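PDB 4PF8: TRAP-T family transporter, DctP (Periplasmic binding) subunit from Sulfitobacter sp. NAS-14.1, which probably binds galacturonate in the periplasm and delivers it to the membrane subunits of a TRAP transporter. Local coordinates for residues Pro210-Thr215 with Lys222-Thr227; Tyr140-Ala145 with Lys267-Arg272; Lys241-Leu246 with Ile253-Gly258; Thr99-Leu104 with Thr315-Leu320. One frame throughout, in Å; residues are numbered along the deposited sequence.

Interaction 1: residues Pro210-Thr215 with Lys222-Thr227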
# COMPACT_ATOMS: atom_id res chain seq x y z
N PRO A 210 -4.83 -5.49 -9.09
CA PRO A 210 -3.54 -5.69 -9.77
C PRO A 210 -2.50 -6.51 -8.98
O PRO A 210 -1.72 -7.26 -9.57
CB PRO A 210 -3.06 -4.25 -9.99
CG PRO A 210 -4.34 -3.45 -10.11
CD PRO A 210 -5.19 -4.07 -9.02
N SER A 211 -2.50 -6.37 -7.67
CA SER A 211 -1.59 -7.18 -6.84
C SER A 211 -1.98 -8.65 -6.86
O SER A 211 -1.14 -9.51 -7.00
CB SER A 211 -1.58 -6.68 -5.40
OG SER A 211 -0.85 -5.46 -5.27
N TYR A 212 -3.27 -8.91 -6.70
CA TYR A 212 -3.82 -10.28 -6.71
C TYR A 212 -3.53 -10.97 -8.03
O TYR A 212 -3.22 -12.17 -8.06
CB TYR A 212 -5.33 -10.14 -6.44
CG TYR A 212 -6.18 -11.37 -6.54
CD1 TYR A 212 -5.90 -12.52 -5.83
CD2 TYR A 212 -7.36 -11.33 -7.28
CE1 TYR A 212 -6.72 -13.61 -5.91
CE2 TYR A 212 -8.19 -12.43 -7.36
CZ TYR A 212 -7.89 -13.54 -6.66
OH TYR A 212 -8.75 -14.61 -6.78
N GLU A 213 -3.63 -10.22 -9.12
CA GLU A 213 -3.36 -10.74 -10.46
C GLU A 213 -1.87 -10.86 -10.79
O GLU A 213 -1.43 -11.92 -11.23
CB GLU A 213 -4.04 -9.82 -11.50
CG GLU A 213 -3.83 -10.24 -12.94
CD GLU A 213 -2.69 -9.48 -13.57
OE1 GLU A 213 -2.65 -8.23 -13.41
OE2 GLU A 213 -1.83 -10.12 -14.20
N SER A 214 -1.10 -9.79 -10.58
CA SER A 214 0.28 -9.73 -11.07
C SER A 214 1.18 -10.75 -10.39
O SER A 214 2.19 -11.17 -10.96
CB SER A 214 0.86 -8.32 -10.92
OG SER A 214 0.96 -7.92 -9.58
N THR A 215 0.81 -11.13 -9.17
CA THR A 215 1.57 -12.08 -8.35
C THR A 215 1.17 -13.52 -8.60
O THR A 215 1.75 -14.44 -8.01
CB THR A 215 1.33 -11.83 -6.88
OG1 THR A 215 -0.07 -11.95 -6.62
CG2 THR A 215 1.85 -10.46 -6.46
N LYS A 222 -8.93 -18.91 -5.70
CA LYS A 222 -9.89 -18.62 -6.76
C LYS A 222 -11.19 -17.97 -6.32
O LYS A 222 -12.09 -17.81 -7.16
CB LYS A 222 -10.20 -19.90 -7.56
CG LYS A 222 -8.97 -20.68 -8.04
CD LYS A 222 -8.06 -19.91 -9.00
CE LYS A 222 -8.66 -19.74 -10.40
NZ LYS A 222 -7.73 -19.03 -11.33
N TYR A 223 -11.31 -17.57 -5.05
CA TYR A 223 -12.45 -16.78 -4.59
C TYR A 223 -11.97 -15.38 -4.24
O TYR A 223 -11.06 -15.23 -3.45
CB TYR A 223 -13.09 -17.41 -3.37
CG TYR A 223 -13.63 -18.78 -3.62
CD1 TYR A 223 -14.81 -18.95 -4.30
CD2 TYR A 223 -12.95 -19.90 -3.19
CE1 TYR A 223 -15.31 -20.23 -4.56
CE2 TYR A 223 -13.44 -21.19 -3.44
CZ TYR A 223 -14.62 -21.32 -4.12
OH TYR A 223 -15.12 -22.58 -4.38
N TYR A 224 -12.57 -14.37 -4.86
CA TYR A 224 -12.22 -12.97 -4.59
C TYR A 224 -13.50 -12.27 -4.17
O TYR A 224 -14.49 -12.27 -4.93
CB TYR A 224 -11.65 -12.32 -5.86
CG TYR A 224 -10.92 -10.98 -5.72
CD1 TYR A 224 -10.23 -10.67 -4.57
CD2 TYR A 224 -10.88 -10.07 -6.78
CE1 TYR A 224 -9.52 -9.47 -4.46
CE2 TYR A 224 -10.19 -8.89 -6.67
CZ TYR A 224 -9.51 -8.60 -5.49
OH TYR A 224 -8.80 -7.40 -5.36
N SER A 225 -13.50 -11.73 -2.96
CA SER A 225 -14.69 -11.18 -2.35
C SER A 225 -14.41 -9.69 -2.10
O SER A 225 -13.52 -9.35 -1.33
CB SER A 225 -15.01 -11.91 -1.06
OG SER A 225 -15.15 -13.31 -1.31
N LEU A 226 -15.19 -8.84 -2.75
CA LEU A 226 -14.87 -7.42 -2.84
C LEU A 226 -15.31 -6.60 -1.61
O LEU A 226 -16.15 -5.70 -1.70
CB LEU A 226 -15.40 -6.82 -4.15
CG LEU A 226 -14.85 -7.47 -5.43
CD1 LEU A 226 -15.57 -6.92 -6.66
CD2 LEU A 226 -13.34 -7.31 -5.57
N THR A 227 -14.69 -6.93 -0.48
CA THR A 227 -14.92 -6.24 0.77
C THR A 227 -14.40 -4.81 0.76
O THR A 227 -14.92 -3.96 1.45
CB THR A 227 -14.27 -7.01 1.90
OG1 THR A 227 -12.94 -7.37 1.51
CG2 THR A 227 -15.05 -8.29 2.19

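Interaction 2: residues Tyr140-Ala145 with Lys267-Arg272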
# COMPACT_ATOMS: atom_id res chain seq x y z
N TYR A 140 1.68 10.78 -3.53
CA TYR A 140 0.93 9.61 -3.09
C TYR A 140 0.32 8.84 -4.27
O TYR A 140 -0.56 9.32 -5.00
CB TYR A 140 -0.14 10.02 -2.05
CG TYR A 140 0.46 10.61 -0.80
CD1 TYR A 140 1.24 9.82 0.05
CD2 TYR A 140 0.27 11.95 -0.47
CE1 TYR A 140 1.83 10.36 1.17
CE2 TYR A 140 0.85 12.49 0.67
CZ TYR A 140 1.64 11.68 1.49
OH TYR A 140 2.22 12.21 2.62
N TYR A 141 0.86 7.65 -4.48
CA TYR A 141 0.43 6.73 -5.53
C TYR A 141 -0.82 5.97 -5.09
O TYR A 141 -1.04 5.74 -3.90
CB TYR A 141 1.55 5.73 -5.85
CG TYR A 141 2.70 6.20 -6.74
CD1 TYR A 141 3.01 7.54 -6.91
CD2 TYR A 141 3.50 5.28 -7.40
CE1 TYR A 141 4.09 7.94 -7.73
CE2 TYR A 141 4.55 5.65 -8.21
CZ TYR A 141 4.84 6.97 -8.37
OH TYR A 141 5.91 7.32 -9.17
N ASP A 142 -1.63 5.60 -6.07
CA ASP A 142 -2.88 4.87 -5.87
C ASP A 142 -2.61 3.38 -5.74
O ASP A 142 -1.86 2.81 -6.52
CB ASP A 142 -3.75 5.13 -7.10
CG ASP A 142 -5.23 4.80 -6.92
OD1 ASP A 142 -5.63 4.09 -5.96
OD2 ASP A 142 -6.01 5.27 -7.80
N ALA A 143 -3.24 2.75 -4.76
CA ALA A 143 -3.22 1.29 -4.66
C ALA A 143 -4.64 0.76 -4.49
O ALA A 143 -4.86 -0.34 -3.97
CB ALA A 143 -2.34 0.83 -3.52
N GLY A 144 -5.61 1.54 -4.96
CA GLY A 144 -6.98 1.09 -4.94
C GLY A 144 -7.42 0.64 -3.57
O GLY A 144 -7.01 1.20 -2.58
N ALA A 145 -8.32 -0.34 -3.54
CA ALA A 145 -8.86 -0.89 -2.28
C ALA A 145 -8.51 -2.36 -2.20
O ALA A 145 -8.44 -3.04 -3.21
CB ALA A 145 -10.37 -0.72 -2.22
N LYS A 267 -3.02 7.58 -13.42
CA LYS A 267 -3.69 7.34 -14.69
C LYS A 267 -3.51 5.87 -15.08
O LYS A 267 -4.47 5.19 -15.46
CB LYS A 267 -3.18 8.30 -15.77
CG LYS A 267 -3.26 7.80 -17.21
CD LYS A 267 -2.39 8.67 -18.14
CE LYS A 267 -2.14 8.00 -19.49
NZ LYS A 267 -0.78 7.36 -19.58
N LEU A 268 -2.29 5.35 -14.91
CA LEU A 268 -2.02 3.97 -15.24
C LEU A 268 -2.78 3.04 -14.32
O LEU A 268 -3.23 1.96 -14.74
CB LEU A 268 -0.53 3.67 -15.13
CG LEU A 268 0.37 4.38 -16.15
CD1 LEU A 268 1.83 4.07 -15.90
CD2 LEU A 268 -0.00 4.03 -17.58
N TRP A 269 -2.91 3.43 -13.06
CA TRP A 269 -3.62 2.59 -12.08
C TRP A 269 -5.07 2.31 -12.50
O TRP A 269 -5.50 1.16 -12.49
CB TRP A 269 -3.61 3.23 -10.68
CG TRP A 269 -4.26 2.30 -9.73
CD1 TRP A 269 -5.54 2.33 -9.29
CD2 TRP A 269 -3.67 1.13 -9.17
NE1 TRP A 269 -5.80 1.26 -8.47
CE2 TRP A 269 -4.65 0.52 -8.36
CE3 TRP A 269 -2.41 0.56 -9.26
CZ2 TRP A 269 -4.41 -0.65 -7.67
CZ3 TRP A 269 -2.15 -0.58 -8.53
CH2 TRP A 269 -3.16 -1.19 -7.77
N GLY A 270 -5.81 3.33 -12.90
CA GLY A 270 -7.19 3.12 -13.33
C GLY A 270 -7.32 2.08 -14.43
O GLY A 270 -8.13 1.14 -14.36
N GLU A 271 -6.47 2.23 -15.44
CA GLU A 271 -6.43 1.31 -16.57
C GLU A 271 -6.08 -0.11 -16.12
O GLU A 271 -6.76 -1.08 -16.50
CB GLU A 271 -5.42 1.89 -17.56
CG GLU A 271 -4.67 1.00 -18.51
CD GLU A 271 -3.63 1.85 -19.28
OE1 GLU A 271 -2.45 1.45 -19.40
OE2 GLU A 271 -4.02 2.95 -19.72
N ARG A 272 -5.06 -0.25 -15.28
CA ARG A 272 -4.64 -1.55 -14.80
C ARG A 272 -5.64 -2.25 -13.88
O ARG A 272 -5.79 -3.47 -13.94
CB ARG A 272 -3.27 -1.44 -14.08
CG ARG A 272 -2.68 -2.76 -13.64
CD ARG A 272 -2.52 -3.72 -14.79
NE ARG A 272 -2.04 -5.01 -14.32
CZ ARG A 272 -0.76 -5.37 -14.29
NH1 ARG A 272 -0.43 -6.56 -13.81
NH2 ARG A 272 0.19 -4.54 -14.70

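Interaction 3: residues Lys241-Leu246 with Ile253-Gly258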
# COMPACT_ATOMS: atom_id res chain seq x y z
N LYS A 241 18.27 12.05 3.88
CA LYS A 241 19.71 12.22 3.76
C LYS A 241 20.10 12.50 2.31
O LYS A 241 20.87 13.42 2.03
CB LYS A 241 20.45 11.00 4.29
CG LYS A 241 20.30 10.86 5.78
CD LYS A 241 20.74 9.53 6.28
CE LYS A 241 20.79 9.51 7.78
NZ LYS A 241 21.88 10.40 8.27
N THR A 242 19.56 11.71 1.39
CA THR A 242 19.88 11.92 -0.03
C THR A 242 19.33 13.26 -0.50
O THR A 242 20.01 14.04 -1.18
CB THR A 242 19.33 10.79 -0.90
OG1 THR A 242 19.87 9.54 -0.46
CG2 THR A 242 19.71 11.02 -2.37
N PHE A 243 18.10 13.55 -0.13
CA PHE A 243 17.44 14.77 -0.60
C PHE A 243 18.17 16.03 -0.09
O PHE A 243 18.36 16.99 -0.85
CB PHE A 243 15.99 14.76 -0.13
CG PHE A 243 15.18 15.90 -0.65
CD1 PHE A 243 14.61 15.86 -1.91
CD2 PHE A 243 14.99 17.03 0.13
CE1 PHE A 243 13.85 16.92 -2.38
CE2 PHE A 243 14.24 18.08 -0.34
CZ PHE A 243 13.67 18.02 -1.59
N ASP A 244 18.59 16.00 1.17
CA ASP A 244 19.26 17.14 1.77
C ASP A 244 20.63 17.39 1.14
O ASP A 244 21.16 18.49 1.24
CB ASP A 244 19.41 16.95 3.29
CG ASP A 244 18.08 17.18 4.05
OD1 ASP A 244 17.16 17.82 3.48
OD2 ASP A 244 17.97 16.71 5.21
N GLY A 245 21.19 16.40 0.46
CA GLY A 245 22.49 16.57 -0.18
C GLY A 245 22.39 17.11 -1.60
O GLY A 245 23.39 17.31 -2.25
N LEU A 246 21.17 17.33 -2.08
CA LEU A 246 20.97 17.84 -3.43
C LEU A 246 21.03 19.36 -3.47
O LEU A 246 20.70 20.03 -2.50
CB LEU A 246 19.61 17.38 -3.98
CG LEU A 246 19.37 15.88 -4.06
CD1 LEU A 246 17.99 15.61 -4.64
CD2 LEU A 246 20.46 15.19 -4.86
N ILE A 253 13.74 19.99 -9.15
CA ILE A 253 13.58 19.03 -10.22
C ILE A 253 12.96 17.74 -9.67
O ILE A 253 12.05 17.16 -10.27
CB ILE A 253 14.92 18.73 -10.93
CG1 ILE A 253 15.27 19.87 -11.88
CG2 ILE A 253 14.85 17.43 -11.71
CD1 ILE A 253 16.74 19.92 -12.28
N VAL A 254 13.45 17.30 -8.52
CA VAL A 254 12.94 16.07 -7.92
C VAL A 254 11.47 16.19 -7.52
O VAL A 254 10.67 15.28 -7.77
CB VAL A 254 13.81 15.67 -6.70
CG1 VAL A 254 13.11 14.61 -5.82
CG2 VAL A 254 15.15 15.15 -7.19
N LYS A 255 11.10 17.30 -6.92
CA LYS A 255 9.72 17.51 -6.51
C LYS A 255 8.79 17.56 -7.72
O LYS A 255 7.71 16.97 -7.69
CB LYS A 255 9.61 18.78 -5.65
CG LYS A 255 10.24 18.58 -4.28
CD LYS A 255 9.88 19.67 -3.28
CE LYS A 255 10.07 19.16 -1.86
NZ LYS A 255 10.38 20.26 -0.89
N THR A 256 9.22 18.22 -8.80
CA THR A 256 8.40 18.32 -10.01
C THR A 256 8.26 16.94 -10.66
O THR A 256 7.16 16.52 -11.06
CB THR A 256 9.02 19.29 -11.01
OG1 THR A 256 8.99 20.61 -10.46
CG2 THR A 256 8.24 19.29 -12.31
N ALA A 257 9.36 16.22 -10.76
CA ALA A 257 9.34 14.89 -11.34
C ALA A 257 8.47 13.95 -10.51
O ALA A 257 7.78 13.09 -11.05
CB ALA A 257 10.77 14.33 -11.44
N GLY A 258 8.50 14.12 -9.19
CA GLY A 258 7.68 13.30 -8.31
C GLY A 258 6.21 13.53 -8.57
O GLY A 258 5.43 12.58 -8.67

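Interaction 4: residues Thr99-Leu104 with Thr315-Leu320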
# COMPACT_ATOMS: atom_id res chain seq x y z
N THR A 99 1.33 7.30 10.51
CA THR A 99 0.78 6.72 9.30
C THR A 99 -0.16 5.55 9.59
O THR A 99 -0.81 5.09 8.68
CB THR A 99 1.86 6.25 8.30
OG1 THR A 99 2.63 5.18 8.86
CG2 THR A 99 2.75 7.41 7.91
N ASN A 100 -0.25 5.09 10.83
CA ASN A 100 -1.20 4.01 11.12
C ASN A 100 -2.63 4.39 10.77
O ASN A 100 -3.43 3.54 10.46
CB ASN A 100 -1.14 3.56 12.58
CG ASN A 100 0.06 2.71 12.86
OD1 ASN A 100 0.21 1.65 12.27
ND2 ASN A 100 0.93 3.18 13.74
N VAL A 101 -2.94 5.68 10.81
CA VAL A 101 -4.31 6.13 10.58
C VAL A 101 -4.89 5.72 9.22
O VAL A 101 -6.09 5.53 9.10
CB VAL A 101 -4.44 7.66 10.75
CG1 VAL A 101 -4.02 8.08 12.15
CG2 VAL A 101 -3.63 8.41 9.68
N VAL A 102 -4.05 5.59 8.19
CA VAL A 102 -4.55 5.20 6.87
C VAL A 102 -4.74 3.70 6.73
O VAL A 102 -5.33 3.23 5.76
CB VAL A 102 -3.65 5.69 5.70
CG1 VAL A 102 -3.47 7.18 5.79
CG2 VAL A 102 -2.30 4.95 5.70
N SER A 103 -4.26 2.94 7.71
CA SER A 103 -4.44 1.49 7.74
C SER A 103 -5.65 1.04 8.55
O SER A 103 -5.85 -0.15 8.78
CB SER A 103 -3.18 0.82 8.28
OG SER A 103 -2.17 0.89 7.31
N LEU A 104 -6.45 2.00 9.00
CA LEU A 104 -7.67 1.65 9.71
C LEU A 104 -8.72 1.23 8.69
O LEU A 104 -8.85 1.85 7.66
CB LEU A 104 -8.15 2.86 10.53
CG LEU A 104 -7.29 3.15 11.76
CD1 LEU A 104 -7.63 4.51 12.32
CD2 LEU A 104 -7.50 2.08 12.84
N THR A 315 -5.85 10.65 18.39
CA THR A 315 -7.29 10.78 18.21
C THR A 315 -7.63 11.89 17.23
O THR A 315 -8.43 11.68 16.33
CB THR A 315 -8.01 11.04 19.54
OG1 THR A 315 -7.74 9.97 20.46
CG2 THR A 315 -9.51 11.12 19.31
N ASP A 316 -7.02 13.06 17.40
CA ASP A 316 -7.31 14.19 16.52
C ASP A 316 -7.02 13.85 15.06
O ASP A 316 -7.81 14.14 14.18
CB ASP A 316 -6.54 15.44 16.96
CG ASP A 316 -7.09 16.04 18.24
OD1 ASP A 316 -8.21 15.65 18.63
OD2 ASP A 316 -6.41 16.89 18.84
N LEU A 317 -5.88 13.22 14.81
CA LEU A 317 -5.51 12.88 13.44
C LEU A 317 -6.46 11.85 12.84
O LEU A 317 -6.81 11.95 11.67
CB LEU A 317 -4.08 12.33 13.39
CG LEU A 317 -3.61 12.02 11.97
CD1 LEU A 317 -3.58 13.28 11.13
CD2 LEU A 317 -2.26 11.35 11.96
N VAL A 318 -6.86 10.86 13.63
CA VAL A 318 -7.79 9.85 13.12
C VAL A 318 -9.10 10.51 12.71
O VAL A 318 -9.67 10.18 11.66
CB VAL A 318 -8.07 8.75 14.16
CG1 VAL A 318 -9.22 7.86 13.69
CG2 VAL A 318 -6.83 7.90 14.38
N ASN A 319 -9.59 11.45 13.51
CA ASN A 319 -10.85 12.12 13.18
C ASN A 319 -10.72 13.02 11.96
O ASN A 319 -11.67 13.17 11.18
CB ASN A 319 -11.35 12.90 14.40
CG ASN A 319 -11.77 11.99 15.52
OD1 ASN A 319 -12.24 10.88 15.28
ND2 ASN A 319 -11.60 12.44 16.76
N LEU A 320 -9.55 13.61 11.77
CA LEU A 320 -9.26 14.34 10.55
C LEU A 320 -9.58 13.48 9.32
O LEU A 320 -10.08 13.99 8.31
CB LEU A 320 -7.80 14.78 10.55
CG LEU A 320 -7.35 15.84 9.56
CD1 LEU A 320 -8.18 17.10 9.72
CD2 LEU A 320 -5.88 16.16 9.78

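Interaction 1: residues Pro210-Thr215 with Lys222-Thr227
Tyr224, on strand 223-230, lays its ring against that of Tyr212, on helix 209-214. Its CB lies 3.8 Å from Tyr212 OH, near the far end of the opposing ring. CG comes nearest, 3.5 Å from Tyr212 CE2. One step out, CD2 stands 3.6 Å from the same Tyr212 CE2, and CE2 meets Tyr212 CD2 at 3.8 Å. By CZ the neighbour is again Tyr212 CD2, at 3.9 Å, so the two side chains run past each other in opposite senses. The phenol OH goes beyond this pair and is hydrogen-bonded to the backbone O of Asn207, next to the sugar-contacting end of helix 209-214, where Ser211 lines the galacturonate pocket.

Here an alpha/beta layer is built: the helix packs on the mixed sheet that holds strands 146-150 and 223-230, and the strand begins with a classic beta bulge, Lys222 and Tyr223 both facing Asn150. The rings are inclined by 31°, an oblique pair. Tyr212 CD2 sits over the centre of the Tyr224 ring, whereas Tyr224 CD1 lies toward the rim of Tyr212. The other face of Tyr224 receives Leu226 CD2, so the ring is sandwiched. Cutting Tyr224 back to alanine is likely to open a gap between Tyr212 and Leu226 and to leave the Asn207 carbonyl without its phenol partner. For Tyr212, CG set opposite the backbone N (chi1 174°) carries the ring to the strand, and its OH is hydrogen-bonded to Ala221 O.

Interaction 2: residues Tyr140-Ala145 with Lys267-Arg272
Asp142 and Ala143 lie over one face of the Trp269 indole, and two CH-pi contacts are made there. Asp142 CB sits 4.2 Å from the centroid of the five-membered ring of Trp269, and Ala143 CA is 4.0 Å from that of the six-membered ring. Trp269 reaches this backbone because its CG is trans to N (chi1 -176°), which swings the indole out from helix 248-282.

Van der Waals contacts fill in the rest. The carboxylate, its plane 32° from the indole, brings Asp142 OD2 to 3.3 Å from Trp269 CD1, and Ala143 C lies 3.5 Å from Trp269 CZ2. Gly144 N is 3.5 Å from Trp269 NE1; a side chain on this glycine would head straight into the indole.

The stretch covered is a crossing between the two lobes of the solute-binding fold, linking strand 135-141 of one sheet to strand 146-150 of the other, with the long helix 248-282 packed beside it. Replacing Trp269 with an alanine would probably strip the flat cover from Asp142 and Ala143 and open a gap beside Pro210 and Pro37.

One hydrogen bond closes the turn from within, and others tie it to its surroundings. Asp142 OD1 accepts from Gly144 N at 2.7 Å, an Asx turn, the N-H arriving on the anti side and 34° out of the carboxylate plane. Asp142 OD2 is hydrogen-bonded to Tyr115 OH, while Ala143 O takes Asn208 ND2 of the sugar pocket.

Interaction 3: residues Lys241-Leu246 with Ile253-Gly258
Val254 is met by two side chains, those of Phe243 in helix 240-244 and of Leu246 just after it. Leu246 CD1 comes to 3.8 Å from Val254 CG2, the two side chains crossing at about a right angle. Phe243 offers its edge: Val254 CG1 lies near the plane of the ring, 4.2 Å from Phe243 CE1. With CG1 trans to the backbone N (chi1 165°), Val254 sets one methyl against each neighbour. Phe243 and Val254 are buried here, and this is the tightly enclosed part of the contact. The Phe243 ring and Val254 both rest on Met238 of the central sheet, and Val254 and Leu246 also touch Trp26, so two consecutive helices, 240-244 and 248-282, pack together on the strands in the usual alpha/beta manner.

The outer side is the solvent side. Lys255, exposed on helix 248-282, starts off to one side, but its chain, extended beyond CG, returns to the tip of Phe243. There its CE is 3.8 Å from Phe243 CZ, and NZ is 4.0 Å from the same carbon. It is thus the methylene next to the amine that makes the closer touch. The two helices have a polar tie as well, from Gln251 NE2 to Phe243 O.

No hydrogen bond or salt bridge joins the two segments themselves, so their cohesion is mainly hydrophobic, resting on largely buried methyls and ring carbons, with the lysine amine left at the margin.

Interaction 4: residues Thr99-Leu104 with Thr315-Leu320
No flat group carries the contact of Val101 and Leu104 with Leu317 and Val318; methyl meets methyl throughout. The rings close by are those of Tyr304 and Tyr307 on helix 301-310, the first touched by Leu104 and the second by Val318. The motif is the end of a 3-10 segment, running to Val102, laid against the C-terminal helix 315-322, so that the end of the chain of this solute-binding protein is packed on the loop between helices 89-92 and 111-118.

Val101 is in the middle. The backbones come near at this point, with Val101 CA and Val318 CA 5.7 Å apart, consistent with short side chains at both positions. Val101 was modelled in two conformers, and its distances hold for the one described here. In it CG1 stands opposite the carbonyl carbon (chi1 -59°) and enters between two residues of the helix, 3.6 Å from Val318 CG2 and 3.7 Å from Leu317 CD2. Its other methyl, CG2, lies 4.0 Å from that same Leu317 CD2, so the leucine branch touches both prongs of the valine. The side chains of Val101 and Val318 slide past each other, while Leu317 crosses Val101 at about a right angle.

Around this, Met314 also touches Val101, and Leu126 of helix 121-132 meets both Val102 and Leu317, adding a third helix to the apolar cluster. Leu104 also meets Val318: its CD1 sits astride the valine fork, 4.0 Å from Val318 CG1 and equally 4.0 Å from Val318 CG2.

Interactions 1 and 2 are neighbours, with centres 15 Å apart, and they touch. Glu213 OE1 and Arg272 NH1 form a salt bridge at 2.8 Å, and Pro210 CG packs on Trp269 CH2 at 3.5 Å. Both lie near the galacturonate: Ser211 of interaction 1 lines the pocket, and the side chain of Ala143 in interaction 2 lies about 5 Å from the sugar. Interaction 3 shares helix 248-282 with interaction 2, yet their centres are 23 Å apart, and it lies across the chain's centre from interaction 1. Interaction 4 encloses the other three along the sequence but touches none, the nearest atoms of interaction 2 being about 7 Å away.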